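Local atomic coordinates of lactate racemase apoprotein (Thermoanaerobacterium thermosaccharolyticum, PDB entry 2YJG), a protein that catalyses the interconversion of D- and L-lactate once its nickel-pincer cofactor, a nicotinic acid mononucleotide derivative, has been installed. Residues R55-I66 and E89-K100. Numbering follows the deposited sequence.
Sequences RLQDLAEGKKNI and EIRKKNKSANVK
At E89 a chi1 of 177° swings CG away from the main-chain nitrogen and a bend at chi2 (70°) turns the carboxylate to R55, whose own bend at chi3 (74°) presents the guanidinium side-on. The contact belongs to a right-handed beta-alpha-beta crossover in the N-terminal domain: helix 79-91 links the parallel neighbours 66-71 and 99-104, and short helix 56-59 packs beside its end. R55 NE meets E89 OE2 and NH2 meets OE1, both at 3.0 Å, on syn lone pairs with the two planes nearly coplanar. OE2 also takes the backbone N of Q57 from above the carboxylate plane, so the glutamate ties down the N-terminal turn of helix 56-59. Were E89 an alanine, the R55 guanidinium would probably lose its charge partner and the Q57 N-H its acceptor. K93 is long enough to run past Q57 and bring NZ to D58 OD1, 2.8 Å away. Beneath these charges, branched I90 suits the buried seam, its CG1 against L56 CD2 and its CG2 against I66 CD1, each at 3.7 Å. At the strands, I66 N bonds to N98 O and K100 N to I66 O, the parallel ladder pattern. G62 easily takes the positive phi of the type II turn A60-K63, which the two-hydrogen amide of N94 braces: ND2 donates to K63 O in the carbonyl plane at 2.9 Å and to A60 O at 2.7 Å, reaching the latter from the face opposite K63 N.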
ATOM      1  N   ARG A  55       6.422  20.930 -23.012  1.00 22.10           N
ATOM      2  CA  ARG A  55       5.776  19.740 -22.467  1.00 21.59           C
ATOM      3  C   ARG A  55       6.625  19.053 -21.430  1.00 20.60           C
ATOM      4  O   ARG A  55       7.853  19.081 -21.474  1.00 21.33           O
ATOM      5  CB  ARG A  55       5.430  18.758 -23.582  1.00 20.97           C
ATOM      6  CG  ARG A  55       4.109  19.044 -24.197  1.00 21.96           C
ATOM      7  CD  ARG A  55       3.812  18.119 -25.251  1.00 23.87           C
ATOM      8  NE  ARG A  55       3.459  16.789 -24.793  1.00 22.93           N
ATOM      9  CZ  ARG A  55       3.082  15.803 -25.590  1.00 27.00           C
ATOM     10  NH1 ARG A  55       3.003  16.003 -26.910  1.00 29.01           N
ATOM     11  NH2 ARG A  55       2.784  14.612 -25.088  1.00 25.29           N
ATOM     12  N   LEU A  56       5.942  18.415 -20.490  1.00 19.91           N
ATOM     13  CA  LEU A  56       6.601  17.674 -19.434  1.00 19.55           C
ATOM     14  C   LEU A  56       7.492  16.585 -20.033  1.00 18.24           C
ATOM     15  O   LEU A  56       8.572  16.385 -19.550  1.00 18.47           O
ATOM     16  CB  LEU A  56       5.569  17.121 -18.433  1.00 19.07           C
ATOM     17  CG  LEU A  56       6.113  16.274 -17.260  1.00 19.18           C
ATOM     18  CD1 LEU A  56       7.210  16.958 -16.481  1.00 17.35           C
ATOM     19  CD2 LEU A  56       4.938  15.855 -16.405  1.00 17.69           C
ATOM     20  N   GLN A  57       7.070  15.911 -21.100  1.00 19.89           N
ATOM     21  CA  GLN A  57       7.950  14.904 -21.743  1.00 19.72           C
ATOM     22  C   GLN A  57       9.326  15.464 -22.097  1.00 20.27           C
ATOM     23  O   GLN A  57      10.330  14.785 -21.970  1.00 19.67           O
ATOM     24  CB  GLN A  57       7.292  14.293 -22.973  1.00 20.65           C
ATOM     25  CG  GLN A  57       7.056  15.228 -24.149  1.00 20.85           C
ATOM     26  CD  GLN A  57       6.631  14.461 -25.405  1.00 26.57           C
ATOM     27  OE1 GLN A  57       6.607  13.231 -25.402  1.00 26.15           O
ATOM     28  NE2 GLN A  57       6.329  15.188 -26.497  1.00 24.98           N
ATOM     29  N   ASP A  58       9.356  16.691 -22.595  1.00 20.91           N
ATOM     30  CA  ASP A  58      10.601  17.366 -22.977  1.00 21.73           C
ATOM     31  C   ASP A  58      11.387  17.838 -21.793  1.00 22.46           C
ATOM     32  O   ASP A  58      12.611  17.688 -21.745  1.00 21.95           O
ATOM     33  CB  ASP A  58      10.297  18.515 -23.932  1.00 22.74           C
ATOM     34  CG  ASP A  58       9.791  18.020 -25.259  1.00 26.23           C
ATOM     35  OD1 ASP A  58      10.209  16.927 -25.671  1.00 29.60           O
ATOM     36  OD2 ASP A  58       8.961  18.723 -25.896  1.00 35.82           O
ATOM     37  N   LEU A  59      10.698  18.368 -20.788  1.00 21.58           N
ATOM     38  CA  LEU A  59      11.380  18.735 -19.567  1.00 21.39           C
ATOM     39  C   LEU A  59      12.039  17.575 -18.817  1.00 21.68           C
ATOM     40  O   LEU A  59      13.071  17.763 -18.137  1.00 21.75           O
ATOM     41  CB  LEU A  59      10.376  19.390 -18.603  1.00 22.11           C
ATOM     42  CG  LEU A  59       9.847  20.763 -18.965  1.00 23.56           C
ATOM     43  CD1 LEU A  59       8.818  21.226 -17.881  1.00 20.41           C
ATOM     44  CD2 LEU A  59      10.956  21.829 -19.117  1.00 26.19           C
ATOM     45  N   ALA A  60      11.411  16.392 -18.908  1.00 19.90           N
ATOM     46  CA  ALA A  60      11.840  15.199 -18.186  1.00 19.94           C
ATOM     47  C   ALA A  60      12.941  14.414 -18.935  1.00 21.16           C
ATOM     48  O   ALA A  60      13.546  13.487 -18.390  1.00 20.82           O
ATOM     49  CB  ALA A  60      10.634  14.274 -18.020  1.00 18.68           C
ATOM     50  N   GLU A  61      13.105  14.704 -20.210  1.00 22.55           N
ATOM     51  CA  GLU A  61      14.126  14.016 -21.010  1.00 23.56           C
ATOM     52  C   GLU A  61      15.527  14.210 -20.425  1.00 24.47           C
ATOM     53  O   GLU A  61      15.955  15.353 -20.164  1.00 25.36           O
ATOM     54  CB  GLU A  61      14.067  14.511 -22.466  1.00 24.04           C
ATOM     55  CG  GLU A  61      14.901  13.691 -23.460  1.00 26.33           C
ATOM     56  CD  GLU A  61      14.694  14.053 -24.900  1.00 31.05           C
ATOM     57  OE1 GLU A  61      14.276  15.190 -25.205  1.00 36.13           O
ATOM     58  OE2 GLU A  61      14.966  13.193 -25.749  1.00 32.74           O
ATOM     59  N   GLY A  62      16.239  13.088 -20.240  1.00 24.91           N
ATOM     60  CA  GLY A  62      17.576  13.049 -19.680  1.00 25.74           C
ATOM     61  C   GLY A  62      17.720  13.352 -18.192  1.00 26.52           C
ATOM     62  O   GLY A  62      18.848  13.517 -17.699  1.00 27.27           O
ATOM     63  N   LYS A  63      16.606  13.473 -17.465  1.00 25.55           N
ATOM     64  CA  LYS A  63      16.674  13.751 -16.028  1.00 26.02           C
ATOM     65  C   LYS A  63      16.740  12.442 -15.263  1.00 26.55           C
ATOM     66  O   LYS A  63      16.081  11.475 -15.669  1.00 28.01           O
ATOM     67  CB  LYS A  63      15.421  14.498 -15.571  1.00 25.89           C
ATOM     68  CG  LYS A  63      15.212  15.848 -16.267  1.00 26.86           C
ATOM     69  CD  LYS A  63      16.243  16.845 -15.886  1.00 29.90           C
ATOM     70  CE  LYS A  63      15.784  18.272 -16.060  1.00 30.00           C
ATOM     71  NZ  LYS A  63      16.199  18.812 -17.367  1.00 31.01           N
ATOM     72  N   LYS A  64      17.452  12.381 -14.146  1.00 27.10           N
ATOM     73  CA  LYS A  64      17.573  11.087 -13.429  1.00 28.39           C
ATOM     74  C   LYS A  64      16.978  11.038 -12.036  1.00 28.06           C
ATOM     75  O   LYS A  64      17.188  10.074 -11.293  1.00 29.26           O
ATOM     76  CB  LYS A  64      19.060  10.670 -13.365  1.00 29.79           C
ATOM     77  CG  LYS A  64      19.903  11.420 -12.373  1.00 31.05           C
ATOM     78  CD  LYS A  64      21.414  11.221 -12.655  1.00 34.20           C
ATOM     79  CE  LYS A  64      22.260  12.011 -11.692  1.00 32.89           C
ATOM     80  NZ  LYS A  64      23.676  11.894 -12.097  1.00 35.24           N
ATOM     81  N   ASN A  65      16.294  12.089 -11.604  1.00 25.80           N
ATOM     82  CA  ASN A  65      15.731  12.086 -10.267  1.00 24.64           C
ATOM     83  C   ASN A  65      14.606  13.071 -10.347  1.00 22.32           C
ATOM     84  O   ASN A  65      14.804  14.250 -10.090  1.00 24.19           O
ATOM     85  CB  ASN A  65      16.807  12.493  -9.223  1.00 24.30           C
ATOM     86  CG  ASN A  65      16.291  12.532  -7.756  1.00 30.06           C
ATOM     87  OD1 ASN A  65      15.313  11.868  -7.353  1.00 35.82           O
ATOM     88  ND2 ASN A  65      17.007  13.303  -6.933  1.00 31.73           N
ATOM     89  N   ILE A  66      13.443  12.580 -10.727  1.00 19.29           N
ATOM     90  CA  ILE A  66      12.211  13.375 -10.802  1.00 17.47           C
ATOM     91  C   ILE A  66      11.321  13.196  -9.575  1.00 16.18           C
ATOM     92  O   ILE A  66      11.207  12.105  -9.039  1.00 13.45           O
ATOM     93  CB  ILE A  66      11.440  13.016 -12.067  1.00 17.35           C
ATOM     94  CG1 ILE A  66      12.382  13.155 -13.264  1.00 17.34           C
ATOM     95  CG2 ILE A  66      10.204  13.897 -12.242  1.00 17.62           C
ATOM     96  CD1 ILE A  66      11.799  12.737 -14.564  1.00 18.63           C
ATOM     97  N   GLU A  89       3.537  10.593 -19.370  1.00 18.35           N
ATOM     98  CA  GLU A  89       4.133  11.779 -20.016  1.00 18.86           C
ATOM     99  C   GLU A  89       5.629  11.941 -19.697  1.00 18.87           C
ATOM    100  O   GLU A  89       6.441  12.144 -20.582  1.00 20.09           O
ATOM    101  CB  GLU A  89       3.356  13.041 -19.573  1.00 18.88           C
ATOM    102  CG  GLU A  89       3.889  14.383 -20.083  1.00 19.64           C
ATOM    103  CD  GLU A  89       3.681  14.596 -21.604  1.00 18.59           C
ATOM    104  OE1 GLU A  89       2.960  13.794 -22.243  1.00 19.08           O
ATOM    105  OE2 GLU A  89       4.205  15.597 -22.118  1.00 21.47           O
ATOM    106  N   ILE A  90       5.975  11.884 -18.413  1.00 17.41           N
ATOM    107  CA  ILE A  90       7.357  11.820 -17.973  1.00 18.17           C
ATOM    108  C   ILE A  90       8.186  10.733 -18.701  1.00 18.32           C
ATOM    109  O   ILE A  90       9.351  10.983 -18.982  1.00 19.39           O
ATOM    110  CB  ILE A  90       7.436  11.605 -16.451  1.00 16.52           C
ATOM    111  CG1 ILE A  90       7.054  12.917 -15.715  1.00 17.25           C
ATOM    112  CG2 ILE A  90       8.835  11.162 -16.012  1.00 19.08           C
ATOM    113  CD1 ILE A  90       6.611  12.786 -14.211  1.00 16.16           C
ATOM    114  N   ARG A  91       7.595   9.581 -18.955  1.00 18.48           N
ATOM    115  CA  ARG A  91       8.338   8.406 -19.463  1.00 18.97           C
ATOM    116  C   ARG A  91       8.428   8.401 -20.981  1.00 19.97           C
ATOM    117  O   ARG A  91       9.226   7.637 -21.557  1.00 19.61           O
ATOM    118  CB  ARG A  91       7.731   7.110 -18.934  1.00 19.47           C
ATOM    119  CG  ARG A  91       8.046   6.940 -17.427  1.00 18.62           C
ATOM    120  CD  ARG A  91       7.325   5.721 -16.774  1.00 17.73           C
ATOM    121  NE  ARG A  91       7.847   5.499 -15.438  1.00 15.89           N
ATOM    122  CZ  ARG A  91       7.161   5.167 -14.356  1.00 16.07           C
ATOM    123  NH1 ARG A  91       5.835   5.031 -14.358  1.00 18.55           N
ATOM    124  NH2 ARG A  91       7.821   5.001 -13.218  1.00 20.67           N
ATOM    125  N   LYS A  92       7.666   9.287 -21.623  1.00 21.25           N
ATOM    126  CA  LYS A  92       7.582   9.268 -23.079  1.00 22.99           C
ATOM    127  C   LYS A  92       8.963   9.411 -23.733  1.00 23.29           C
ATOM    128  O   LYS A  92       9.267   8.736 -24.738  1.00 24.38           O
ATOM    129  CB  LYS A  92       6.608  10.330 -23.567  1.00 23.37           C
ATOM    130  CG  LYS A  92       5.169   9.894 -23.551  1.00 24.35           C
ATOM    131  CD  LYS A  92       4.311  10.979 -24.186  1.00 26.17           C
ATOM    132  CE  LYS A  92       2.805  10.802 -23.881  1.00 28.66           C
ATOM    133  NZ  LYS A  92       2.108   9.873 -24.825  1.00 27.61           N
ATOM    134  N   LYS A  93       9.810  10.260 -23.182  1.00 22.72           N
ATOM    135  CA  LYS A  93      11.137  10.408 -23.740  1.00 22.13           C
ATOM    136  C   LYS A  93      12.217  10.034 -22.714  1.00 22.30           C
ATOM    137  O   LYS A  93      13.369  10.367 -22.889  1.00 22.81           O
ATOM    138  CB  LYS A  93      11.305  11.812 -24.355  1.00 22.78           C
ATOM    139  CG  LYS A  93      10.394  12.091 -25.528  1.00 22.69           C
ATOM    140  CD  LYS A  93      10.608  13.548 -26.085  1.00 26.32           C
ATOM    141  CE  LYS A  93      10.035  13.753 -27.506  1.00 27.20           C
ATOM    142  NZ  LYS A  93      10.158  15.198 -27.901  1.00 29.76           N
ATOM    143  N   ASN A  94      11.831   9.254 -21.682  1.00 21.88           N
ATOM    144  CA  ASN A  94      12.695   8.873 -20.567  1.00 20.49           C
ATOM    145  C   ASN A  94      12.126   7.605 -19.869  1.00 21.11           C
ATOM    146  O   ASN A  94      11.592   7.652 -18.724  1.00 19.06           O
ATOM    147  CB  ASN A  94      12.828  10.068 -19.614  1.00 20.62           C
ATOM    148  CG  ASN A  94      13.899   9.898 -18.602  1.00 21.35           C
ATOM    149  OD1 ASN A  94      14.513   8.838 -18.505  1.00 23.68           O
ATOM    150  ND2 ASN A  94      14.139  10.943 -17.814  1.00 20.10           N
ATOM    151  N   LYS A  95      12.232   6.453 -20.547  1.00 20.32           N
ATOM    152  CA  LYS A  95      11.471   5.310 -20.111  1.00 21.99           C
ATOM    153  C   LYS A  95      11.931   4.846 -18.737  1.00 21.22           C
ATOM    154  O   LYS A  95      11.117   4.334 -17.987  1.00 21.27           O
ATOM    155  CB  LYS A  95      11.524   4.120 -21.083  1.00 23.88           C
ATOM    156  CG  LYS A  95      10.783   4.370 -22.406  1.00 25.36           C
ATOM    157  CD  LYS A  95       9.287   4.431 -22.272  1.00 28.20           C
ATOM    158  CE  LYS A  95       8.657   5.002 -23.552  1.00 29.92           C
ATOM    159  NZ  LYS A  95       7.252   4.566 -23.591  1.00 35.07           N
ATOM    160  N   SER A  96      13.210   5.062 -18.425  1.00 20.43           N
ATOM    161  CA  SER A  96      13.831   4.581 -17.187  1.00 21.45           C
ATOM    162  C   SER A  96      13.969   5.661 -16.118  1.00 21.75           C
ATOM    163  O   SER A  96      14.717   5.500 -15.168  1.00 22.37           O
ATOM    164  CB  SER A  96      15.237   4.012 -17.521  1.00 21.94           C
ATOM    165  OG  SER A  96      15.101   2.977 -18.483  1.00 23.67           O
ATOM    166  N   ALA A  97      13.227   6.760 -16.257  1.00 22.10           N
ATOM    167  CA  ALA A  97      13.225   7.807 -15.244  1.00 21.08           C
ATOM    168  C   ALA A  97      12.921   7.286 -13.864  1.00 20.06           C
ATOM    169  O   ALA A  97      12.030   6.459 -13.664  1.00 19.49           O
ATOM    170  CB  ALA A  97      12.213   8.926 -15.590  1.00 21.78           C
ATOM    171  N   ASN A  98      13.710   7.763 -12.920  1.00 17.91           N
ATOM    172  CA  ASN A  98      13.358   7.619 -11.543  1.00 18.05           C
ATOM    173  C   ASN A  98      12.362   8.695 -11.202  1.00 16.14           C
ATOM    174  O   ASN A  98      12.644   9.906 -11.370  1.00 16.80           O
ATOM    175  CB  ASN A  98      14.558   7.756 -10.653  1.00 18.56           C
ATOM    176  CG  ASN A  98      15.555   6.709 -10.900  1.00 24.05           C
ATOM    177  OD1 ASN A  98      16.687   7.009 -11.301  1.00 29.96           O
ATOM    178  ND2 ASN A  98      15.138   5.453 -10.751  1.00 21.79           N
ATOM    179  N   VAL A  99      11.239   8.269 -10.661  1.00 16.11           N
ATOM    180  CA  VAL A  99      10.166   9.202 -10.323  1.00 15.34           C
ATOM    181  C   VAL A  99       9.678   8.908  -8.921  1.00 16.22           C
ATOM    182  O   VAL A  99       9.156   7.830  -8.674  1.00 17.77           O
ATOM    183  CB  VAL A  99       8.994   9.138 -11.273  1.00 14.42           C
ATOM    184  CG1 VAL A  99       7.925  10.277 -10.934  1.00 16.66           C
ATOM    185  CG2 VAL A  99       9.425   9.313 -12.638  1.00 16.23           C
ATOM    186  N   LYS A 100       9.843   9.864  -8.018  1.00 16.09           N
ATOM    187  CA  LYS A 100       9.346   9.790  -6.661  1.00 17.27           C
ATOM    188  C   LYS A 100       8.090  10.632  -6.505  1.00 16.50           C
ATOM    189  O   LYS A 100       8.034  11.744  -6.994  1.00 18.93           O
ATOM    190  CB  LYS A 100      10.408  10.244  -5.657  1.00 17.79           C
ATOM    191  CG  LYS A 100      11.338   9.102  -5.311  1.00 21.41           C
ATOM    192  CD  LYS A 100      12.306   9.388  -4.262  1.00 24.79           C
ATOM    193  CE  LYS A 100      13.489   8.414  -4.422  1.00 26.19           C
ATOM    194  NZ  LYS A 100      14.229   8.418  -3.173  1.00 30.51           N
TER
HETATM  195  O   HOH W   1       3.129  18.007 -20.731  1.00 14.36           O
HETATM  196  O   HOH W   2      10.445  12.109 -21.275  1.00 15.62           O
HETATM  197  O   HOH W   3      13.230  15.823 -27.431  1.00 44.55           O
HETATM  198  O   HOH W   4      15.817  10.552 -21.201  1.00 26.82           O
HETATM  199  O   HOH W   5      16.824   8.417 -17.028  1.00 28.18           O